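Local structure of 3-polyprenyl-4-hydroxybenzoate decarboxylase and related decarboxylases (Pelotomaculum thermopropionicum, 6H6X) at residues R6-L9 and A10-G14; D98-P101 and V102-C105; L170-F173 and F174-E178; V225-E228 and T229-V232; V278-R281 and R282-Y286. The protein is a UbiD-family decarboxylase that binds prenylated FMN with manganese and probably removes carbon dioxide from aromatic carboxylic acids. The protein carries 8 engineered substitutions. All blocks are in the same frame, centred on the assembly; numbering follows the deposited sequence.

Contact 1 of 5, residues R6-L9 and A10-G14; sequences REWL and AFLEG
F11 N makes the shortest bond here, reaching E7 O at 2.9 Å with an almost straight N-H...O angle of 172°. A10 to R6, L12 to W8 and E13 to L9 repeat the step, so four successive amides each find the carbonyl four residues back. On this scaffold W8 does most of the side-chain work. Its CG stands opposite the backbone N (chi1 -179°), which lays the indole along the helix against the next turn. F11 CD2 sits over one face of the six-membered ring, out toward the rim, and comes within 3.8 Å of W8 CZ3. The two rings are tilted by only 30° yet slid well apart, with centroids 5.0 Å from each other, so they overlap very little. L12 takes the pyrrole end obliquely: its CD1 is 3.4 Å from W8 NE1, while its CD2 also lies by W8 NE1, at 3.6 Å, and extends to CZ2. L9 adds a looser apolar touch, CD2 to L12 CD1 at 4.2 Å. The indole N-H itself is spent on L60 O, and H193 sets its ring steeply against the indole. With a leucine in place of W8, L60 O would probably lose its donor and a gap would open beside F11 and L12. Farther out, R6 pairs with E239 and E13 with R20, while helix 64-70 packs on W8, F11 and L12. This is i to i+3 and i to i+4 side-chain packing along an amphipathic alpha helix, here the N-terminal helix 5-14 with W8, L9 and L12 on its buried side.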
loop_
_atom_site.group_PDB
_atom_site.type_symbol
_atom_site.label_atom_id
_atom_site.label_comp_id
_atom_site.label_asym_id
_atom_site.label_seq_id
_atom_site.Cartn_x
_atom_site.Cartn_y
_atom_site.Cartn_z
ATOM N N ARG B 6 -10.175 27.461 16.105
ATOM C CA ARG B 6 -11.427 27.852 15.386
ATOM C C ARG B 6 -11.223 28.309 13.971
ATOM O O ARG B 6 -11.993 27.925 13.088
ATOM C CB ARG B 6 -12.239 28.893 16.147
ATOM C CG ARG B 6 -13.159 28.234 17.160
ATOM C CD ARG B 6 -13.508 29.185 18.234
ATOM N NE ARG B 6 -13.802 28.480 19.480
ATOM C CZ ARG B 6 -14.969 28.447 20.102
ATOM N NH1 ARG B 6 -15.045 27.797 21.261
ATOM N NH2 ARG B 6 -16.033 29.079 19.605
ATOM N N GLU B 7 -10.192 29.092 13.717
ATOM C CA GLU B 7 -9.888 29.430 12.334
ATOM C C GLU B 7 -9.465 28.195 11.520
ATOM O O GLU B 7 -9.936 28.011 10.390
ATOM C CB GLU B 7 -8.897 30.592 12.263
ATOM C CG GLU B 7 -9.658 31.904 12.539
ATOM C CD GLU B 7 -8.826 33.037 13.104
ATOM O OE1 GLU B 7 -7.748 33.300 12.510
ATOM O OE2 GLU B 7 -9.267 33.669 14.112
ATOM N N TRP B 8 -8.666 27.308 12.126
ATOM C CA TRP B 8 -8.291 26.099 11.435
ATOM C C TRP B 8 -9.516 25.288 11.106
ATOM O O TRP B 8 -9.618 24.791 10.007
ATOM C CB TRP B 8 -7.287 25.231 12.240
ATOM C CG TRP B 8 -6.908 24.023 11.480
ATOM C CD1 TRP B 8 -7.380 22.761 11.663
ATOM C CD2 TRP B 8 -6.060 23.975 10.357
ATOM N NE1 TRP B 8 -6.837 21.924 10.753
ATOM C CE2 TRP B 8 -6.029 22.643 9.922
ATOM C CE3 TRP B 8 -5.302 24.944 9.669
ATOM C CZ2 TRP B 8 -5.280 22.226 8.821
ATOM C CZ3 TRP B 8 -4.545 24.549 8.590
ATOM C CH2 TRP B 8 -4.542 23.196 8.162
ATOM N N LEU B 9 -10.450 25.148 12.043
ATOM C CA LEU B 9 -11.704 24.432 11.703
ATOM C C LEU B 9 -12.511 25.089 10.573
ATOM O O LEU B 9 -13.146 24.382 9.788
ATOM C CB LEU B 9 -12.596 24.216 12.917
ATOM C CG LEU B 9 -11.995 23.427 14.049
ATOM C CD1 LEU B 9 -12.986 23.325 15.181
ATOM C CD2 LEU B 9 -11.563 22.032 13.600
ATOM N N ALA B 10 -12.465 26.417 10.481
ATOM C CA ALA B 10 -13.117 27.153 9.391
ATOM C C ALA B 10 -12.465 26.812 8.062
ATOM O O ALA B 10 -13.161 26.460 7.111
ATOM C CB ALA B 10 -13.076 28.668 9.641
ATOM N N PHE B 11 -11.140 26.898 8.005
ATOM C CA PHE B 11 -10.359 26.437 6.839
ATOM C C PHE B 11 -10.706 25.004 6.409
ATOM O O PHE B 11 -10.889 24.745 5.220
ATOM C CB PHE B 11 -8.875 26.547 7.159
ATOM C CG PHE B 11 -7.955 26.099 6.046
ATOM C CD1 PHE B 11 -7.588 26.976 5.026
ATOM C CD2 PHE B 11 -7.403 24.819 6.060
ATOM C CE1 PHE B 11 -6.722 26.580 4.013
ATOM C CE2 PHE B 11 -6.540 24.413 5.058
ATOM C CZ PHE B 11 -6.203 25.292 4.026
ATOM N N LEU B 12 -10.828 24.072 7.357
ATOM C CA LEU B 12 -11.181 22.688 6.989
ATOM C C LEU B 12 -12.620 22.586 6.440
ATOM O O LEU B 12 -12.867 21.841 5.486
ATOM C CB LEU B 12 -11.033 21.715 8.177
ATOM C CG LEU B 12 -9.693 21.438 8.843
ATOM C CD1 LEU B 12 -9.924 20.561 10.063
ATOM C CD2 LEU B 12 -8.765 20.738 7.892
ATOM N N GLU B 13 -13.561 23.300 7.060
ATOM C CA GLU B 13 -14.988 23.248 6.652
ATOM C C GLU B 13 -15.184 23.695 5.193
ATOM O O GLU B 13 -15.807 22.991 4.407
ATOM C CB GLU B 13 -15.872 24.081 7.591
ATOM C CG GLU B 13 -17.351 23.672 7.601
ATOM C CD GLU B 13 -17.977 23.705 8.996
ATOM O OE1 GLU B 13 -17.744 24.691 9.727
ATOM O OE2 GLU B 13 -18.704 22.751 9.373
ATOM N N GLY B 14 -14.592 24.831 4.840
ATOM C CA GLY B 14 -14.654 25.374 3.483
ATOM C C GLY B 14 -13.901 24.573 2.436
ATOM O O GLY B 14 -14.047 24.818 1.228
#

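Contact 2 of 5, residues D98-P101 and V102-C105; sequences DGAP and VKEC
E104 folds back over P101, and nearly every atom of its side chain meets that residue. CB starts 3.4 Å from P101 O. CG, set beside its own backbone N (chi1 -73°), comes closer still, 3.2 Å from P101 O. From there the chain runs extended, and CD stays within 3.3 Å of P101 O. At the tip the carboxylate divides its contacts: OE2 rests 3.6 Å from P101 CA, while OE1 accepts the backbone N-H of R282. Cut back to alanine, E104 would probably leave the R282 amide without its acceptor and the P101 carbonyl less covered. The backbone beneath is wound tightly, with K103 N bonded to A100 O at 3.0 Å and E104 N to P101 O at 3.2 Å, two consecutive i to i+3 bonds of a 3-10 turn. K103 CG also touches A100 CB, at 4.1 Å; the bent lysine chain then carries NZ away to E228 and K226 O. V102 packs on V225 of strand 223-226, and P101 on R281. The turn thus bridges strands 93-94 and 105-107, the second of which begins at C105, paired through its backbone with H280 at the end of strand 264-280.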
loop_
_atom_site.group_PDB
_atom_site.type_symbol
_atom_site.label_atom_id
_atom_site.label_comp_id
_atom_site.label_asym_id
_atom_site.label_seq_id
_atom_site.Cartn_x
_atom_site.Cartn_y
_atom_site.Cartn_z
ATOM N N ASP B 98 -7.274 40.480 29.754
ATOM C CA ASP B 98 -8.599 40.991 29.450
ATOM C C ASP B 98 -8.891 40.870 27.974
ATOM O O ASP B 98 -8.154 41.340 27.136
ATOM C CB ASP B 98 -8.776 42.423 29.930
ATOM C CG ASP B 98 -8.585 42.557 31.434
ATOM O OD1 ASP B 98 -9.092 41.716 32.223
ATOM O OD2 ASP B 98 -7.865 43.506 31.824
ATOM N N GLY B 99 -9.986 40.214 27.648
ATOM C CA GLY B 99 -10.282 39.924 26.256
ATOM C C GLY B 99 -9.570 38.686 25.683
ATOM O O GLY B 99 -9.884 38.319 24.573
ATOM N N ALA B 100 -8.621 38.055 26.385
ATOM C CA ALA B 100 -7.961 36.828 25.862
ATOM C C ALA B 100 -9.007 35.711 25.882
ATOM O O ALA B 100 -9.610 35.455 26.912
ATOM C CB ALA B 100 -6.769 36.393 26.696
ATOM N N PRO B 101 -9.229 35.058 24.744
ATOM C CA PRO B 101 -10.361 34.124 24.797
ATOM C C PRO B 101 -10.257 33.006 25.858
ATOM O O PRO B 101 -11.268 32.652 26.486
ATOM C CB PRO B 101 -10.432 33.590 23.400
ATOM C CG PRO B 101 -9.791 34.654 22.540
ATOM C CD PRO B 101 -8.723 35.273 23.378
ATOM N N VAL B 102 -9.057 32.506 26.122
ATOM C CA VAL B 102 -8.906 31.412 27.074
ATOM C C VAL B 102 -9.167 31.798 28.545
ATOM O O VAL B 102 -9.197 30.912 29.437
ATOM C CB VAL B 102 -7.521 30.723 26.905
ATOM C CG1 VAL B 102 -6.420 31.521 27.589
ATOM C CG2 VAL B 102 -7.527 29.287 27.456
ATOM N N LYS B 103 -9.304 33.111 28.806
ATOM C CA LYS B 103 -9.603 33.636 30.144
ATOM C C LYS B 103 -11.093 33.914 30.421
ATOM O O LYS B 103 -11.431 34.284 31.532
ATOM C CB LYS B 103 -8.803 34.915 30.398
ATOM C CG LYS B 103 -7.293 34.714 30.415
ATOM C CD LYS B 103 -6.815 33.841 31.569
ATOM C CE LYS B 103 -5.323 34.058 31.771
ATOM N NZ LYS B 103 -4.737 33.247 32.870
ATOM N N GLU B 104 -11.958 33.724 29.420
ATOM C CA GLU B 104 -13.383 33.958 29.544
ATOM C C GLU B 104 -14.019 33.276 30.777
ATOM O O GLU B 104 -14.744 33.931 31.522
ATOM C CB GLU B 104 -14.084 33.548 28.239
ATOM C CG GLU B 104 -13.821 34.552 27.114
ATOM C CD GLU B 104 -14.169 34.074 25.710
ATOM O OE1 GLU B 104 -14.727 32.971 25.502
ATOM O OE2 GLU B 104 -13.863 34.830 24.774
ATOM N N CYS B 105 -13.729 31.991 30.999
ATOM C CA CYS B 105 -14.150 31.259 32.201
ATOM C C CYS B 105 -12.924 30.750 32.960
ATOM O O CYS B 105 -12.003 30.224 32.358
ATOM C CB CYS B 105 -15.047 30.074 31.822
ATOM S SG CYS B 105 -16.355 30.460 30.636
#

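Contact 3 of 5, residues L170-F173 and F174-E178; sequences LWHF and FGKAE
K176 lies across H172, one helical turn further on, and touches the imidazole in two ways. Its CD sits above the ring, 4.2 Å from the centroid and 29° off the normal, an off-centre CH-pi contact. Its NZ approaches H172 CE1 obliquely, at 3.4 Å. A bend at chi3 (106°) turns the ammonium toward the CE1 corner of the imidazole, and a salt bridge to D140 holds it there. On another side of the helix W171 meets F174: CZ3 of the indole comes to the edge of the phenyl ring, near its plane, 4.2 Å from F174 CD2. Behind these pairs stands the backbone, with F174 N on L170 O and G175 N on W171 O, both at 2.8 Å. K176 N to H172 O is longer, 3.3 Å, and A177 N to F173 O closes the set. The face of L170, F173 and A177 packs on L184 of strand 184-190. L170 also touches H151 and the prenylated flavin, and F173 leans on N147, a manganese ligand. Helix 169-179 opens with H169, another manganese ligand, so these turns belong to the helix that borders the cofactor and metal site of the UbiD fold.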
loop_
_atom_site.group_PDB
_atom_site.type_symbol
_atom_site.label_atom_id
_atom_site.label_comp_id
_atom_site.label_asym_id
_atom_site.label_seq_id
_atom_site.Cartn_x
_atom_site.Cartn_y
_atom_site.Cartn_z
ATOM N N LEU B 170 11.433 17.704 29.601
ATOM C CA LEU B 170 10.603 17.860 30.768
ATOM C C LEU B 170 11.146 17.044 31.949
ATOM O O LEU B 170 11.119 17.484 33.085
ATOM C CB LEU B 170 9.191 17.415 30.445
ATOM C CG LEU B 170 8.219 17.581 31.612
ATOM C CD1 LEU B 170 8.152 19.045 32.061
ATOM C CD2 LEU B 170 6.848 17.058 31.227
ATOM N N TRP B 171 11.610 15.834 31.671
ATOM C CA TRP B 171 12.257 14.991 32.686
ATOM C C TRP B 171 13.465 15.681 33.345
ATOM O O TRP B 171 13.615 15.662 34.569
ATOM C CB TRP B 171 12.694 13.681 32.042
ATOM C CG TRP B 171 13.303 12.716 32.991
ATOM C CD1 TRP B 171 14.623 12.362 33.067
ATOM C CD2 TRP B 171 12.622 11.974 34.009
ATOM N NE1 TRP B 171 14.801 11.454 34.072
ATOM C CE2 TRP B 171 13.597 11.181 34.665
ATOM C CE3 TRP B 171 11.280 11.892 34.429
ATOM C CZ2 TRP B 171 13.278 10.295 35.727
ATOM C CZ3 TRP B 171 10.958 11.013 35.503
ATOM C CH2 TRP B 171 11.963 10.227 36.132
ATOM N N HIS B 172 14.307 16.294 32.519
ATOM C CA HIS B 172 15.422 17.073 33.009
ATOM C C HIS B 172 14.930 18.161 33.960
ATOM O O HIS B 172 15.455 18.283 35.066
ATOM C CB HIS B 172 16.220 17.670 31.859
ATOM C CG HIS B 172 17.570 18.171 32.271
ATOM N ND1 HIS B 172 17.898 19.518 32.289
ATOM C CD2 HIS B 172 18.666 17.508 32.717
ATOM C CE1 HIS B 172 19.146 19.653 32.703
ATOM N NE2 HIS B 172 19.624 18.453 32.994
ATOM N N PHE B 173 13.896 18.911 33.563
ATOM C CA PHE B 173 13.338 19.954 34.431
ATOM C C PHE B 173 12.784 19.385 35.716
ATOM O O PHE B 173 12.963 19.982 36.767
ATOM C CB PHE B 173 12.173 20.693 33.781
ATOM C CG PHE B 173 12.534 21.566 32.619
ATOM C CD1 PHE B 173 13.811 21.592 32.060
ATOM C CD2 PHE B 173 11.543 22.337 32.049
ATOM C CE1 PHE B 173 14.094 22.382 30.963
ATOM C CE2 PHE B 173 11.814 23.150 30.961
ATOM C CZ PHE B 173 13.090 23.169 30.408
ATOM N N PHE B 174 12.035 18.295 35.610
ATOM C CA PHE B 174 11.349 17.724 36.755
ATOM C C PHE B 174 12.398 17.168 37.727
ATOM O O PHE B 174 12.265 17.340 38.932
ATOM C CB PHE B 174 10.410 16.623 36.291
ATOM C CG PHE B 174 9.687 15.927 37.396
ATOM C CD1 PHE B 174 8.957 16.647 38.329
ATOM C CD2 PHE B 174 9.744 14.550 37.515
ATOM C CE1 PHE B 174 8.286 16.003 39.363
ATOM C CE2 PHE B 174 9.065 13.898 38.551
ATOM C CZ PHE B 174 8.322 14.630 39.464
ATOM N N GLY B 175 13.436 16.523 37.187
ATOM C CA GLY B 175 14.595 16.053 37.957
ATOM C C GLY B 175 15.125 17.124 38.884
ATOM O O GLY B 175 15.288 16.878 40.077
ATOM N N LYS B 176 15.329 18.323 38.331
ATOM C CA LYS B 176 15.855 19.462 39.082
ATOM C C LYS B 176 14.890 19.960 40.141
ATOM O O LYS B 176 15.329 20.330 41.226
ATOM C CB LYS B 176 16.289 20.617 38.153
ATOM C CG LYS B 176 17.581 20.324 37.400
ATOM C CD LYS B 176 17.677 21.002 36.027
ATOM C CE LYS B 176 18.627 22.203 35.968
ATOM N NZ LYS B 176 19.072 22.487 34.565
ATOM N N ALA B 177 13.589 19.956 39.852
ATOM C CA ALA B 177 12.597 20.350 40.850
ATOM C C ALA B 177 12.560 19.356 41.998
ATOM O O ALA B 177 12.418 19.753 43.154
ATOM C CB ALA B 177 11.210 20.488 40.234
ATOM N N GLU B 178 12.671 18.067 41.708
ATOM C CA GLU B 178 12.522 17.105 42.799
ATOM C C GLU B 178 13.802 16.867 43.624
ATOM O O GLU B 178 13.684 16.534 44.795
ATOM C CB GLU B 178 11.708 15.859 42.405
ATOM C CG GLU B 178 12.365 14.679 41.727
ATOM C CD GLU B 178 11.340 13.564 41.448
ATOM O OE1 GLU B 178 10.222 13.535 42.047
ATOM O OE2 GLU B 178 11.648 12.693 40.614
#

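Contact 4 of 5, residues V225-E228 and T229-V232; sequences VKCE and TVDV
The chain turns back on itself between C227 and V232, the two halves running 149° apart, and C227 N closes the loop on V232 O at 3.0 Å with an N-H...O angle of 158°. This is the connection of a beta hairpin, joining strand 223-226 to its antiparallel neighbour 233-235. Within the loop D231 is the centre of an inverse gamma turn, whose V232 N to V230 O bond is weak. On the outer side K226 and D231 lie alongside each other, pointing the same way. The lysine is bent at both chi2 and chi3, which curls NZ round to meet D231 OD1 nearly head-on to its C-O bond, a salt bridge of 2.8 Å, and E233 gives the same ammonium a second carboxylate. At the bend the polar groups find partners elsewhere: E228 pairs with K103, T229 OG1 with E243 and T276, and D231 N with E185. On the inner side C227 and V232 pack on A187 of strand 184-190. There C227 points into the loop, and its CB packs 3.3 Å from V230 O. V230 CG2, wedged between its own backbone N and carbonyl carbon, comes up to C227 CB at 3.6 Å. The thiol lies opposite its own carbonyl carbon (chi1 -74°), which brings it over the far arm of the hairpin, with C227 SG 4.2 Å from V232 CB.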
loop_
_atom_site.group_PDB
_atom_site.type_symbol
_atom_site.label_atom_id
_atom_site.label_comp_id
_atom_site.label_asym_id
_atom_site.label_seq_id
_atom_site.Cartn_x
_atom_site.Cartn_y
_atom_site.Cartn_z
ATOM N N VAL B 225 -0.478 34.524 27.194
ATOM C CA VAL B 225 -1.005 35.159 28.379
ATOM C C VAL B 225 -0.496 34.418 29.620
ATOM O O VAL B 225 -0.154 33.231 29.543
ATOM C CB VAL B 225 -2.545 35.235 28.282
ATOM C CG1 VAL B 225 -3.149 33.828 28.178
ATOM C CG2 VAL B 225 -3.105 35.955 29.495
ATOM N N LYS B 226 -0.405 35.112 30.748
ATOM C CA LYS B 226 0.052 34.507 32.000
ATOM C C LYS B 226 -1.048 33.659 32.578
ATOM O O LYS B 226 -2.220 34.021 32.470
ATOM C CB LYS B 226 0.373 35.559 33.073
ATOM C CG LYS B 226 1.536 36.471 32.811
ATOM C CD LYS B 226 2.883 35.784 32.660
ATOM C CE LYS B 226 3.423 35.309 33.961
ATOM N NZ LYS B 226 4.862 34.930 33.736
ATOM N N CYS B 227 -0.651 32.574 33.228
ATOM C CA CYS B 227 -1.563 31.703 33.979
ATOM C C CYS B 227 -1.987 32.334 35.286
ATOM O O CYS B 227 -1.306 33.194 35.818
ATOM C CB CYS B 227 -0.870 30.365 34.263
ATOM S SG CYS B 227 -0.782 29.336 32.765
ATOM N N GLU B 228 -3.112 31.882 35.806
ATOM C CA GLU B 228 -3.656 32.372 37.087
ATOM C C GLU B 228 -2.840 31.950 38.300
ATOM O O GLU B 228 -2.558 32.779 39.151
ATOM C CB GLU B 228 -5.091 31.865 37.301
ATOM C CG GLU B 228 -6.103 32.298 36.244
ATOM C CD GLU B 228 -6.298 33.797 36.187
ATOM O OE1 GLU B 228 -6.650 34.386 37.238
ATOM O OE2 GLU B 228 -6.099 34.381 35.092
ATOM N N THR B 229 -2.501 30.663 38.398
ATOM C CA THR B 229 -1.981 30.079 39.642
ATOM C C THR B 229 -0.557 29.577 39.547
ATOM O O THR B 229 -0.036 29.035 40.512
ATOM C CB THR B 229 -2.865 28.895 40.076
ATOM O OG1 THR B 229 -2.822 27.844 39.097
ATOM C CG2 THR B 229 -4.300 29.378 40.245
ATOM N N VAL B 230 0.072 29.737 38.380
ATOM C CA VAL B 230 1.450 29.316 38.182
ATOM C C VAL B 230 2.147 30.310 37.282
ATOM O O VAL B 230 1.505 30.985 36.489
ATOM C CB VAL B 230 1.517 27.897 37.553
ATOM C CG1 VAL B 230 1.021 26.851 38.546
ATOM C CG2 VAL B 230 0.718 27.824 36.236
ATOM N N ASP B 231 3.466 30.356 37.373
ATOM C CA ASP B 231 4.285 31.320 36.632
ATOM C C ASP B 231 4.722 30.711 35.298
ATOM O O ASP B 231 5.892 30.384 35.063
ATOM C CB ASP B 231 5.495 31.732 37.487
ATOM C CG ASP B 231 6.295 32.878 36.866
ATOM O OD1 ASP B 231 5.732 33.702 36.107
ATOM O OD2 ASP B 231 7.512 32.934 37.151
ATOM N N VAL B 232 3.733 30.565 34.426
ATOM C CA VAL B 232 3.892 29.921 33.134
ATOM C C VAL B 232 3.032 30.738 32.167
ATOM O O VAL B 232 2.063 31.365 32.570
ATOM C CB VAL B 232 3.336 28.466 33.177
ATOM C CG1 VAL B 232 3.671 27.715 31.920
ATOM C CG2 VAL B 232 3.859 27.687 34.386
#

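Contact 5 of 5, residues V278-R281 and R282-Y286; sequences VTHR and RQPVY
P284 packs closely against H280 and the carbonyl of R281, while R282 and Q283 between them swing out at the surface. On the tight side the proline ring brings CD to 3.2 Å from R281 O. Next to it CG reaches H280 ND1 at 3.6 Å, approaching the imidazole obliquely. H280 gets there because its CG lies between its own backbone N and carbonyl carbon (chi1 62°), which brings the ring over the start of the loop. P284 has no N-H to give, and no hydrogen bond crosses this turn; it is held by van der Waals packing and by partners outside it. H280 ND1 is modelled only 2.4 Å from R281 O, a doubtful distance that is best not leaned on. I240 lies against both H280 and P284. R281 runs extended from CG to NE and leaves the loop, packing on P101 and E104 while its NH2 donates to G237 O. The loose side is made by the exposed side chains of R282 and Q283. R282 bends at chi3, and Q283 sits at phi 57° and psi 64°, in the left-handed helical region, a twist that reverses the chain just before the proline. Their backbones are nonetheless held, R282 N by E104 and Q283 O by R6 NH1. Here strand 264-280 of the large antiparallel sheet ends, and the loop passes to strand 286-287, at the border of the smaller mixed sheet that includes 43-46 and 56-58: a short connection between two sheets.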
loop_
_atom_site.group_PDB
_atom_site.type_symbol
_atom_site.label_atom_id
_atom_site.label_comp_id
_atom_site.label_asym_id
_atom_site.label_seq_id
_atom_site.Cartn_x
_atom_site.Cartn_y
_atom_site.Cartn_z
ATOM N N VAL B 278 -8.338 25.640 35.992
ATOM C CA VAL B 278 -8.732 25.365 34.661
ATOM C C VAL B 278 -9.314 26.637 34.128
ATOM O O VAL B 278 -10.147 27.190 34.768
ATOM C CB VAL B 278 -9.861 24.299 34.594
ATOM C CG1 VAL B 278 -10.412 24.176 33.175
ATOM C CG2 VAL B 278 -9.366 22.948 35.088
ATOM N N THR B 279 -8.914 27.080 32.931
ATOM C CA THR B 279 -9.562 28.216 32.263
ATOM C C THR B 279 -9.907 27.811 30.870
ATOM O O THR B 279 -9.230 26.979 30.250
ATOM C CB THR B 279 -8.678 29.523 32.237
ATOM O OG1 THR B 279 -7.651 29.435 31.241
ATOM C CG2 THR B 279 -7.988 29.762 33.577
ATOM N N HIS B 280 -10.958 28.400 30.342
ATOM C CA HIS B 280 -11.384 28.052 29.024
ATOM C C HIS B 280 -12.162 29.129 28.373
ATOM O O HIS B 280 -12.670 30.021 29.034
ATOM C CB HIS B 280 -12.148 26.700 29.004
ATOM C CG HIS B 280 -13.407 26.663 29.796
ATOM N ND1 HIS B 280 -14.618 27.109 29.301
ATOM C CD2 HIS B 280 -13.655 26.192 31.040
ATOM C CE1 HIS B 280 -15.554 26.931 30.227
ATOM N NE2 HIS B 280 -14.988 26.391 31.299
ATOM N N ARG B 281 -12.224 29.062 27.050
ATOM C CA ARG B 281 -13.205 29.805 26.317
ATOM C C ARG B 281 -14.636 29.450 26.754
ATOM O O ARG B 281 -14.970 28.293 27.189
ATOM C CB ARG B 281 -13.139 29.498 24.838
ATOM C CG ARG B 281 -11.971 30.087 24.112
ATOM C CD ARG B 281 -12.065 29.712 22.680
ATOM N NE ARG B 281 -10.915 30.147 21.942
ATOM C CZ ARG B 281 -10.905 31.058 20.952
ATOM N NH1 ARG B 281 -11.997 31.684 20.541
ATOM N NH2 ARG B 281 -9.747 31.362 20.354
ATOM N N ARG B 282 -15.480 30.456 26.579
ATOM C CA ARG B 282 -16.906 30.285 26.649
ATOM C C ARG B 282 -17.251 29.286 25.559
ATOM O O ARG B 282 -16.914 29.498 24.373
ATOM C CB ARG B 282 -17.615 31.631 26.387
ATOM C CG ARG B 282 -19.144 31.629 26.510
ATOM C CD ARG B 282 -19.712 33.047 26.620
ATOM N NE ARG B 282 -19.188 33.746 27.809
ATOM C CZ ARG B 282 -18.232 34.692 27.830
ATOM N NH1 ARG B 282 -17.632 35.142 26.706
ATOM N NH2 ARG B 282 -17.864 35.196 29.010
ATOM N N GLN B 283 -17.901 28.201 25.972
ATOM C CA GLN B 283 -18.327 27.139 25.055
ATOM C C GLN B 283 -17.127 26.571 24.274
ATOM O O GLN B 283 -17.022 26.717 23.048
ATOM C CB GLN B 283 -19.483 27.629 24.146
ATOM C CG GLN B 283 -20.770 27.953 24.931
ATOM C CD GLN B 283 -22.047 27.886 24.087
ATOM O OE1 GLN B 283 -22.011 28.029 22.850
ATOM N NE2 GLN B 283 -23.189 27.657 24.753
ATOM N N PRO B 284 -16.183 25.953 25.006
ATOM C CA PRO B 284 -14.958 25.443 24.371
ATOM C C PRO B 284 -15.167 24.207 23.482
ATOM O O PRO B 284 -16.152 23.481 23.630
ATOM C CB PRO B 284 -14.103 25.066 25.563
ATOM C CG PRO B 284 -15.053 24.675 26.619
ATOM C CD PRO B 284 -16.307 25.504 26.404
ATOM N N VAL B 285 -14.227 23.974 22.573
ATOM C CA VAL B 285 -14.117 22.716 21.824
ATOM C C VAL B 285 -12.970 21.898 22.391
ATOM O O VAL B 285 -11.871 22.391 22.481
ATOM C CB VAL B 285 -13.846 22.964 20.348
ATOM C CG1 VAL B 285 -14.031 21.695 19.561
ATOM C CG2 VAL B 285 -14.781 24.037 19.825
ATOM N N TYR B 286 -13.238 20.648 22.765
ATOM C CA TYR B 286 -12.228 19.762 23.268
ATOM C C TYR B 286 -11.594 18.981 22.069
ATOM O O TYR B 286 -12.318 18.415 21.262
ATOM C CB TYR B 286 -12.801 18.827 24.299
ATOM C CG TYR B 286 -11.752 17.907 24.908
ATOM C CD1 TYR B 286 -11.380 16.715 24.270
ATOM C CD2 TYR B 286 -11.095 18.227 26.091
ATOM C CE1 TYR B 286 -10.398 15.900 24.796
ATOM C CE2 TYR B 286 -10.121 17.388 26.618
ATOM C CZ TYR B 286 -9.788 16.238 25.944
ATOM O OH TYR B 286 -8.818 15.401 26.468
#

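Overall arrangement
Contact 2 is buried, contacts 1, 3 and 4 are partly so, and contact 5 lies at the surface. Contacts 1 and 3 are helical turns, but only contact 3 borders the flavin and manganese. Contacts 2, 4 and 5 are turns and loops at strand ends, contact 2 a 3-10 turn. Contacts 2 and 5 are nearest neighbours, centres about 9 Å apart, and flank the pairing of strands 105-107 and 264-280. Contact 4 joins contact 2 through K103; contact 1 reaches contact 5 through R6. Chemistry differs with place: aromatic and leucine packing in contact 1, an aromatic pair and a lysine over histidine in contact 3, carbonyl-centred packing in contact 2, a salt bridge in contact 4, proline against histidine in contact 5.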